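Side-chain contact in carboxylic ester hydrolase (Aspergillus niger, PDB 7K4O), which probably hydrolyses ester bonds of tannins as a secreted serine esterase of the tannase family, with an alpha/beta-hydrolase-like core: residues A154-S159 with W193-R198. Numbering follows the deposited sequence.
Sequences AHRELS and WSQVQR
Two helices of the alpha/beta-hydrolase core meet where Gln195, on the helix that follows the probable nucleophile elbow, reaches His155 and Arg156 of helix 144-169. The backbones come closest at this point, the CA atoms of Arg156 and Gln195 being 6.9 Å apart, and only 132 Å² is buried over both sides; the Gln195 side chain makes nearly all of the contact from helix 187-196. Its CG is anti to its own carbonyl carbon (chi1 -55°), and the chain folds once, at chi2 (-58°), bringing the amide against helix 144-169. There the amide carbon CD of Gln195 lies 3.6 Å from CB of His155, and CG of Gln195 stands 3.9 Å from that same CB, both van der Waals distances. The amide also lies against the backbone of Arg156, with CD of Gln195 3.7 Å from its N.

His155 offers its CB to Gln195 while the imidazole turns elsewhere, and NE2 is hydrogen-bonded to Glu191 OE1, one turn earlier on helix 187-196; this polar link ties the same two helices. Arg156 extends past the joint, where its guanidinium makes a cation-pi contact with Phe199. Within 193-198, Arg198 NH1 reaches back to Ser194 O, four residues earlier, at 2.9 Å (N-H...O 156°), in the carbonyl plane and on a lone pair. Leu158 and Ser159 touch Trp90 of strand 89-93, and Val196 touches Ala206 of strand 205-209, so the pair packs on the central sheet: helix 144-169 precedes and helix 187-196 follows strand 179-185, the strand-elbow-helix topology of alpha/beta-hydrolases.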
ATOM      1  N   ALA A 154     -12.244   1.431 -12.613  1.00 18.87           N
ATOM      2  CA  ALA A 154     -11.164   1.656 -13.603  1.00 18.97           C
ATOM      3  C   ALA A 154     -10.260   0.408 -13.704  1.00 18.15           C
ATOM      4  O   ALA A 154      -9.872   0.006 -14.834  1.00 18.73           O
ATOM      5  CB  ALA A 154     -10.315   2.863 -13.224  1.00 19.56           C
ATOM      6  N   HIS A 155      -9.959  -0.216 -12.589  1.00 18.76           N
ATOM      7  CA  HIS A 155      -9.074  -1.413 -12.632  1.00 19.69           C
ATOM      8  C   HIS A 155      -9.790  -2.621 -13.241  1.00 20.78           C
ATOM      9  O   HIS A 155      -9.161  -3.408 -13.987  1.00 20.01           O
ATOM     10  CB  HIS A 155      -8.526  -1.738 -11.263  1.00 19.69           C
ATOM     11  CG  HIS A 155      -7.257  -1.033 -10.986  1.00 20.02           C
ATOM     12  ND1 HIS A 155      -6.078  -1.334 -11.704  1.00 20.18           N
ATOM     13  CD2 HIS A 155      -6.984   0.003 -10.166  1.00 22.06           C
ATOM     14  CE1 HIS A 155      -5.141  -0.502 -11.293  1.00 23.04           C
ATOM     15  NE2 HIS A 155      -5.648   0.307 -10.332  1.00 22.80           N
ATOM     16  N   ARG A 156     -11.077  -2.754 -13.006  1.00 19.90           N
ATOM     17  CA  ARG A 156     -11.877  -3.813 -13.660  1.00 20.94           C
ATOM     18  C   ARG A 156     -11.802  -3.650 -15.181  1.00 19.56           C
ATOM     19  O   ARG A 156     -11.571  -4.653 -15.907  1.00 20.33           O
ATOM     20  CB  ARG A 156     -13.302  -3.744 -13.125  1.00 21.71           C
ATOM     21  CG  ARG A 156     -14.256  -4.732 -13.746  1.00 23.76           C
ATOM     22  CD  ARG A 156     -13.745  -6.110 -13.644  1.00 23.70           C
ATOM     23  NE  ARG A 156     -14.837  -7.033 -14.009  1.00 24.78           N
ATOM     24  CZ  ARG A 156     -14.647  -8.348 -14.156  1.00 27.04           C
ATOM     25  NH1 ARG A 156     -13.476  -8.906 -13.898  1.00 26.04           N
ATOM     26  NH2 ARG A 156     -15.662  -9.110 -14.490  1.00 30.82           N
ATOM     27  N   GLU A 157     -12.031  -2.418 -15.672  1.00 18.33           N
ATOM     28  CA  GLU A 157     -12.026  -2.121 -17.119  1.00 19.89           C
ATOM     29  C   GLU A 157     -10.625  -2.370 -17.704  1.00 20.18           C
ATOM     30  O   GLU A 157     -10.528  -2.949 -18.802  1.00 20.35           O
ATOM     31  CB  GLU A 157     -12.514  -0.702 -17.332  1.00 20.64           C
ATOM     32  CG  GLU A 157     -14.000  -0.526 -17.045  1.00 21.86           C
ATOM     33  CD  GLU A 157     -14.522   0.904 -16.921  1.00 22.45           C
ATOM     34  OE1 GLU A 157     -13.729   1.864 -17.114  1.00 22.60           O
ATOM     35  OE2 GLU A 157     -15.744   1.038 -16.646  1.00 23.11           O
ATOM     36  N   LEU A 158      -9.594  -1.891 -17.017  1.00 18.79           N
ATOM     37  CA  LEU A 158      -8.197  -2.086 -17.462  1.00 19.38           C
ATOM     38  C   LEU A 158      -7.929  -3.586 -17.638  1.00 18.94           C
ATOM     39  O   LEU A 158      -7.348  -3.981 -18.668  1.00 19.98           O
ATOM     40  CB  LEU A 158      -7.213  -1.434 -16.497  1.00 20.54           C
ATOM     41  CG  LEU A 158      -5.718  -1.803 -16.661  1.00 20.74           C
ATOM     42  CD1 LEU A 158      -5.190  -1.502 -18.050  1.00 18.68           C
ATOM     43  CD2 LEU A 158      -4.903  -1.161 -15.565  1.00 21.40           C
ATOM     44  N   SER A 159      -8.263  -4.397 -16.651  1.00 18.85           N
ATOM     45  CA  SER A 159      -7.980  -5.847 -16.777  1.00 20.38           C
ATOM     46  C   SER A 159      -8.778  -6.430 -17.929  1.00 20.27           C
ATOM     47  O   SER A 159      -8.198  -7.223 -18.740  1.00 19.98           O
ATOM     48  CB  SER A 159      -8.253  -6.565 -15.496  1.00 21.18           C
ATOM     49  OG  SER A 159      -7.332  -6.166 -14.508  1.00 23.73           O
ATOM     50  N   TRP A 193      -6.642  -4.909  -3.633  1.00 19.58           N
ATOM     51  CA  TRP A 193      -7.742  -5.508  -2.825  1.00 19.60           C
ATOM     52  C   TRP A 193      -9.107  -5.157  -3.418  1.00 17.91           C
ATOM     53  O   TRP A 193     -10.031  -5.968  -3.293  1.00 19.29           O
ATOM     54  CB  TRP A 193      -7.658  -5.103  -1.353  1.00 18.98           C
ATOM     55  CG  TRP A 193      -6.648  -5.880  -0.580  1.00 18.43           C
ATOM     56  CD1 TRP A 193      -5.547  -5.381   0.036  1.00 21.16           C
ATOM     57  CD2 TRP A 193      -6.589  -7.308  -0.416  1.00 18.83           C
ATOM     58  NE1 TRP A 193      -4.857  -6.383   0.656  1.00 21.65           N
ATOM     59  CE2 TRP A 193      -5.469  -7.582   0.388  1.00 20.37           C
ATOM     60  CE3 TRP A 193      -7.423  -8.378  -0.781  1.00 19.52           C
ATOM     61  CZ2 TRP A 193      -5.136  -8.875   0.776  1.00 20.81           C
ATOM     62  CZ3 TRP A 193      -7.090  -9.656  -0.388  1.00 21.21           C
ATOM     63  CH2 TRP A 193      -5.943  -9.903   0.363  1.00 20.50           C
ATOM     64  N   SER A 194      -9.267  -4.007  -4.064  1.00 18.34           N
ATOM     65  CA  SER A 194     -10.563  -3.574  -4.611  1.00 18.83           C
ATOM     66  C   SER A 194     -11.052  -4.608  -5.633  1.00 19.55           C
ATOM     67  O   SER A 194     -12.275  -4.815  -5.777  1.00 20.05           O
ATOM     68  CB  SER A 194     -10.515  -2.193  -5.210  1.00 19.34           C
ATOM     69  OG  SER A 194      -9.857  -2.139  -6.472  1.00 19.90           O
ATOM     70  N   GLN A 195     -10.134  -5.229  -6.366  1.00 18.45           N
ATOM     71  CA  GLN A 195     -10.499  -6.224  -7.395  1.00 18.66           C
ATOM     72  C   GLN A 195     -10.628  -7.633  -6.792  1.00 18.78           C
ATOM     73  O   GLN A 195     -11.598  -8.330  -7.089  1.00 18.95           O
ATOM     74  CB  GLN A 195      -9.468  -6.282  -8.525  1.00 19.70           C
ATOM     75  CG  GLN A 195      -9.216  -4.936  -9.169  1.00 19.26           C
ATOM     76  CD  GLN A 195     -10.466  -4.301  -9.740  1.00 20.24           C
ATOM     77  OE1 GLN A 195     -11.053  -4.807 -10.675  1.00 20.79           O
ATOM     78  NE2 GLN A 195     -10.926  -3.221  -9.111  1.00 18.38           N
ATOM     79  N   VAL A 196      -9.708  -8.021  -5.910  1.00 18.18           N
ATOM     80  CA  VAL A 196      -9.740  -9.355  -5.253  1.00 18.85           C
ATOM     81  C   VAL A 196     -11.052  -9.526  -4.471  1.00 20.54           C
ATOM     82  O   VAL A 196     -11.604 -10.590  -4.455  1.00 18.88           O
ATOM     83  CB  VAL A 196      -8.502  -9.547  -4.397  1.00 20.01           C
ATOM     84  CG1 VAL A 196      -8.599 -10.794  -3.532  1.00 19.51           C
ATOM     85  CG2 VAL A 196      -7.205  -9.572  -5.239  1.00 21.04           C
ATOM     86  N   GLN A 197     -11.563  -8.441  -3.898  1.00 19.94           N
ATOM     87  CA  GLN A 197     -12.814  -8.458  -3.112  1.00 19.05           C
ATOM     88  C   GLN A 197     -14.081  -8.591  -3.954  1.00 19.90           C
ATOM     89  O   GLN A 197     -15.100  -8.904  -3.367  1.00 20.20           O
ATOM     90  CB  GLN A 197     -12.851  -7.207  -2.227  1.00 18.08           C
ATOM     91  CG  GLN A 197     -11.904  -7.300  -1.067  1.00 18.16           C
ATOM     92  CD  GLN A 197     -11.717  -6.032  -0.276  1.00 21.22           C
ATOM     93  OE1 GLN A 197     -12.474  -5.058  -0.410  1.00 21.88           O
ATOM     94  NE2 GLN A 197     -10.644  -5.985   0.499  1.00 19.94           N
ATOM     95  N   ARG A 198     -14.042  -8.339  -5.262  1.00 19.94           N
ATOM     96  CA  ARG A 198     -15.214  -8.281  -6.127  1.00 20.18           C
ATOM     97  C   ARG A 198     -15.181  -9.270  -7.292  1.00 21.97           C
ATOM     98  O   ARG A 198     -16.276  -9.690  -7.680  1.00 21.98           O
ATOM     99  CB  ARG A 198     -15.340  -6.864  -6.692  1.00 19.86           C
ATOM    100  CG  ARG A 198     -15.715  -5.820  -5.640  1.00 19.63           C
ATOM    101  CD  ARG A 198     -15.787  -4.419  -6.190  1.00 20.69           C
ATOM    102  NE  ARG A 198     -16.205  -3.420  -5.224  1.00 20.51           N
ATOM    103  CZ  ARG A 198     -15.397  -2.800  -4.358  1.00 20.72           C
ATOM    104  NH1 ARG A 198     -14.119  -3.101  -4.262  1.00 21.05           N
ATOM    105  NH2 ARG A 198     -15.896  -1.875  -3.540  1.00 21.72           N
TER